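Local coordinates for mandelate racemase/muconate lactonizing enzyme (Jannaschia sp., PDB 4J3Z), which is of undetermined specific function but belongs to the enolase superfamily, whose members typically abstract a proton beside a substrate carboxylate, and is probably an isomerase or related enzyme, at residues P172-R176 against G177-P181; P181-S184 against D185-L188. One frame throughout, in Å; residues are numbered along the deposited sequence.

Contact 1. Residues P172-R176 against G177-P181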
loop_
_atom_site.group_PDB
_atom_site.type_symbol
_atom_site.label_atom_id
_atom_site.label_comp_id
_atom_site.label_asym_id
_atom_site.label_seq_id
_atom_site.Cartn_x
_atom_site.Cartn_y
_atom_site.Cartn_z
ATOM N N PRO D 172 -7.185 16.269 -32.922
ATOM C CA PRO D 172 -8.598 15.917 -32.704
ATOM C C PRO D 172 -8.819 14.723 -31.775
ATOM O O PRO D 172 -8.001 13.800 -31.741
ATOM C CB PRO D 172 -9.102 15.583 -34.116
ATOM C CG PRO D 172 -7.871 15.285 -34.911
ATOM C CD PRO D 172 -6.824 16.194 -34.351
ATOM N N TYR D 173 -9.928 14.757 -31.036
ATOM C CA TYR D 173 -10.279 13.696 -30.093
ATOM C C TYR D 173 -11.385 12.779 -30.616
ATOM O O TYR D 173 -12.318 13.228 -31.284
ATOM C CB TYR D 173 -10.646 14.270 -28.715
ATOM C CG TYR D 173 -11.543 15.491 -28.720
ATOM C CD1 TYR D 173 -12.928 15.364 -28.828
ATOM C CD2 TYR D 173 -11.011 16.775 -28.586
ATOM C CE1 TYR D 173 -13.755 16.478 -28.818
ATOM C CE2 TYR D 173 -11.831 17.898 -28.579
ATOM C CZ TYR D 173 -13.202 17.743 -28.693
ATOM O OH TYR D 173 -14.028 18.846 -28.681
ATOM N N THR D 174 -11.273 11.495 -30.284
ATOM C CA THR D 174 -12.123 10.454 -30.854
ATOM C C THR D 174 -13.006 9.788 -29.809
ATOM O O THR D 174 -12.680 9.777 -28.617
ATOM C CB THR D 174 -11.274 9.357 -31.524
ATOM O OG1 THR D 174 -10.313 8.853 -30.584
ATOM C CG2 THR D 174 -10.545 9.905 -32.754
ATOM N N MET D 175 -14.122 9.221 -30.267
ATOM C CA MET D 175 -14.995 8.437 -29.400
ATOM C C MET D 175 -14.375 7.087 -29.024
ATOM O O MET D 175 -14.813 6.437 -28.071
ATOM C CB MET D 175 -16.392 8.270 -30.016
ATOM C CG MET D 175 -16.421 7.908 -31.491
ATOM S SD MET D 175 -15.994 6.187 -31.813
ATOM C CE MET D 175 -15.716 6.273 -33.581
ATOM N N ARG D 176 -13.347 6.690 -29.772
ATOM C CA ARG D 176 -12.623 5.433 -29.567
ATOM C C ARG D 176 -12.038 5.301 -28.161
ATOM O O ARG D 176 -11.882 4.186 -27.644
ATOM C CB ARG D 176 -11.516 5.292 -30.618
ATOM C CG ARG D 176 -12.051 4.879 -31.982
ATOM C CD ARG D 176 -11.318 5.549 -33.137
ATOM N NE ARG D 176 -12.227 5.807 -34.258
ATOM C CZ ARG D 176 -12.674 4.883 -35.109
ATOM N NH1 ARG D 176 -12.303 3.610 -34.992
ATOM N NH2 ARG D 176 -13.501 5.235 -36.085
ATOM N N GLY D 177 -11.732 6.451 -27.555
ATOM C CA GLY D 177 -11.189 6.519 -26.209
ATOM C C GLY D 177 -9.748 6.969 -26.241
ATOM O O GLY D 177 -9.326 7.674 -27.174
ATOM N N GLY D 178 -8.992 6.567 -25.223
ATOM C CA GLY D 178 -7.560 6.858 -25.169
ATOM C C GLY D 178 -6.803 6.155 -26.284
ATOM O O GLY D 178 -6.931 4.949 -26.464
ATOM N N HIS D 179 -6.035 6.925 -27.051
ATOM C CA HIS D 179 -5.154 6.374 -28.086
ATOM C C HIS D 179 -3.734 6.893 -27.879
ATOM O O HIS D 179 -3.518 7.819 -27.098
ATOM C CB HIS D 179 -5.663 6.714 -29.498
ATOM C CG HIS D 179 -5.791 8.185 -29.761
ATOM N ND1 HIS D 179 -7.004 8.840 -29.746
ATOM C CD2 HIS D 179 -4.859 9.125 -30.053
ATOM C CE1 HIS D 179 -6.813 10.121 -30.010
ATOM N NE2 HIS D 179 -5.520 10.320 -30.203
ATOM N N MET D 180 -2.776 6.286 -28.574
ATOM C CA MET D 180 -1.375 6.684 -28.523
ATOM C C MET D 180 -1.186 7.960 -29.351
ATOM O O MET D 180 -1.587 7.993 -30.510
ATOM C CB MET D 180 -0.512 5.546 -29.084
ATOM C CG MET D 180 0.971 5.618 -28.778
ATOM S SD MET D 180 1.371 5.610 -27.024
ATOM C CE MET D 180 1.170 3.876 -26.619
ATOM N N PRO D 181 -0.595 9.018 -28.757
ATOM C CA PRO D 181 -0.352 10.249 -29.512
ATOM C C PRO D 181 0.640 10.039 -30.647
ATOM O O PRO D 181 1.639 9.334 -30.480
ATOM C CB PRO D 181 0.239 11.208 -28.462
ATOM C CG PRO D 181 0.704 10.342 -27.340
ATOM C CD PRO D 181 -0.229 9.168 -27.336
#
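Thr174 and His179 meet through their polar side-chain atoms. ND1 of His179 donates to OG1 of Thr174 over 3.4 Å, a weak bond bent to 132° at the hydrogen. The hydroxyl oxygen lies at the edge of the imidazole, near its plane. Both first torsions serve the pair: OG1 of Thr174 stands between its backbone N and carbonyl carbon (chi1 54°), and CG of His179 is placed likewise (chi1 58°), bringing the two groups together. The carbonyl O of Pro172 lies near the same plane, 4.2 Å from CE1 of His179, a looser approach. The ring also meets that of Phe214, the planes nearly perpendicular.

The backbone turns back between the two residues: Thr174 to Gly177 form a type I beta turn, with Thr174 O 3.6 Å from Gly177 N. Both segments belong to the loop joining strand 164-167 to helix 183-200, a beta-to-alpha loop of the barrel domain of the enolase superfamily. Gly177, the last residue of the turn, has a positive phi, and a beta carbon there would be jammed against the carbonyl O of Arg176.

The carbonyl oxygens of Thr174, Met175 and Arg176 accept bonds from Gln85, Ser80 and Arg76 of a second subunit. Arg176 carries its guanidinium away from the glycines: NE and NH2 bond to the carbonyl oxygens of Ala391 and Asp390, and NH1 to that of Met122 of a third subunit.

Contact 2. Residues P181-S184 against D185-L188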
loop_
_atom_site.group_PDB
_atom_site.type_symbol
_atom_site.label_atom_id
_atom_site.label_comp_id
_atom_site.label_asym_id
_atom_site.label_seq_id
_atom_site.Cartn_x
_atom_site.Cartn_y
_atom_site.Cartn_z
ATOM N N PRO D 181 -0.595 9.018 -28.757
ATOM C CA PRO D 181 -0.352 10.249 -29.512
ATOM C C PRO D 181 0.640 10.039 -30.647
ATOM O O PRO D 181 1.639 9.334 -30.480
ATOM C CB PRO D 181 0.239 11.208 -28.462
ATOM C CG PRO D 181 0.704 10.342 -27.340
ATOM C CD PRO D 181 -0.229 9.168 -27.336
ATOM N N ALA D 182 0.351 10.638 -31.798
ATOM C CA ALA D 182 1.231 10.560 -32.964
ATOM C C ALA D 182 2.515 11.325 -32.704
ATOM O O ALA D 182 2.522 12.314 -31.957
ATOM C CB ALA D 182 0.524 11.124 -34.190
ATOM N N LEU D 183 3.603 10.893 -33.333
ATOM C CA LEU D 183 4.843 11.663 -33.277
ATOM C C LEU D 183 4.664 13.116 -33.734
ATOM O O LEU D 183 5.315 14.015 -33.206
ATOM C CB LEU D 183 5.957 10.973 -34.067
ATOM C CG LEU D 183 6.686 9.831 -33.352
ATOM C CD1 LEU D 183 7.612 9.120 -34.313
ATOM C CD2 LEU D 183 7.462 10.322 -32.135
ATOM N N SER D 184 3.751 13.347 -34.678
ATOM C CA SER D 184 3.487 14.690 -35.202
ATOM C C SER D 184 2.710 15.556 -34.215
ATOM O O SER D 184 2.865 16.784 -34.212
ATOM C CB SER D 184 2.728 14.609 -36.527
ATOM O OG SER D 184 1.418 14.104 -36.306
ATOM N N ASP D 185 1.862 14.905 -33.407
ATOM C CA ASP D 185 1.065 15.564 -32.361
ATOM C C ASP D 185 1.956 16.027 -31.220
ATOM O O ASP D 185 1.695 17.051 -30.598
ATOM C CB ASP D 185 0.006 14.617 -31.776
ATOM C CG ASP D 185 -1.129 14.287 -32.753
ATOM O OD1 ASP D 185 -1.480 15.124 -33.618
ATOM O OD2 ASP D 185 -1.697 13.173 -32.617
ATOM N N ILE D 186 2.997 15.251 -30.941
ATOM C CA ILE D 186 3.950 15.541 -29.867
ATOM C C ILE D 186 4.841 16.671 -30.367
ATOM O O ILE D 186 4.994 17.720 -29.718
ATOM C CB ILE D 186 4.771 14.276 -29.523
ATOM C CG1 ILE D 186 3.842 13.146 -29.062
ATOM C CG2 ILE D 186 5.823 14.566 -28.463
ATOM C CD1 ILE D 186 4.415 11.748 -29.200
ATOM N N ASP D 187 5.414 16.452 -31.542
ATOM C CA ASP D 187 6.125 17.492 -32.265
ATOM C C ASP D 187 5.405 18.853 -32.216
ATOM O O ASP D 187 5.947 19.818 -31.677
ATOM C CB ASP D 187 6.338 17.034 -33.712
ATOM C CG ASP D 187 7.128 18.010 -34.503
ATOM O OD1 ASP D 187 8.237 18.376 -34.054
ATOM O OD2 ASP D 187 6.629 18.420 -35.568
ATOM N N LEU D 188 4.191 18.916 -32.759
ATOM C CA LEU D 188 3.372 20.148 -32.747
ATOM C C LEU D 188 3.122 20.738 -31.346
ATOM O O LEU D 188 3.055 21.955 -31.201
ATOM C CB LEU D 188 2.031 19.921 -33.466
ATOM C CG LEU D 188 1.152 21.126 -33.807
ATOM C CD1 LEU D 188 1.840 22.063 -34.802
ATOM C CD2 LEU D 188 -0.199 20.683 -34.346
HETATM O O HOH W 1 -0.177 16.376 -36.194
#
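The N-terminal turn of helix 183-200 starts at Ala182, its N-cap, and Asp185 three residues on folds back over it. CG of Asp185 lies beside its own backbone N (chi1 -70°), which brings OD2 to 3.4 Å from Ala182 N in a weak hydrogen bond; OD2 also lies against Ala182 CB. This resembles the N3 half of a capping box, without the reciprocal bond, since alanine has no side-chain acceptor. OD1 of Asp185 takes a bond from a water, 3.1 Å away, that also bonds Ser184 OG. The carboxylate is probably favoured by the positive end of the helix dipole. Were Asp185 an alanine, Ala182 N would probably lose its side-chain acceptor and the water one of its two links here.

The helix, which leads from strand 164-167 to strand 205-209 in a beta-alpha-beta crossover, begins its regular ladder here. Ala182 O accepts Ile186 N at 3.1 Å, nearly along the C=O axis, and a weaker, bent bond from Asp185 N. Leu183 O and Ser184 O receive Asp187 N and Leu188 N. On the apolar side, CG1 of Ile186 sits 4.1 Å from Pro181 CB, and its CD1 makes a looser contact with Leu183 CD2, at 4.5 Å. Ile186 continues onto Arg221, Leu222 and Ala225 of helix 216-226.

How the contacts relate
Contact 1 comes first along the chain and runs directly into contact 2: Pro181 closes the one and opens the other, and their centres are 13 Å apart. Together they carry the chain from the loop after strand 164-167 into helix 183-200, within a single beta-alpha unit of the barrel domain. Contact 1 shapes the loop; contact 2 starts the helix. Both border the next unit, contact 1 at Gln213, Phe214 and Ala215, contact 2 at helix 216-226. The third subunit touches both, and a second subunit also bonds to the turn of contact 1, placing this connection at interfaces of the eight-chain assembly.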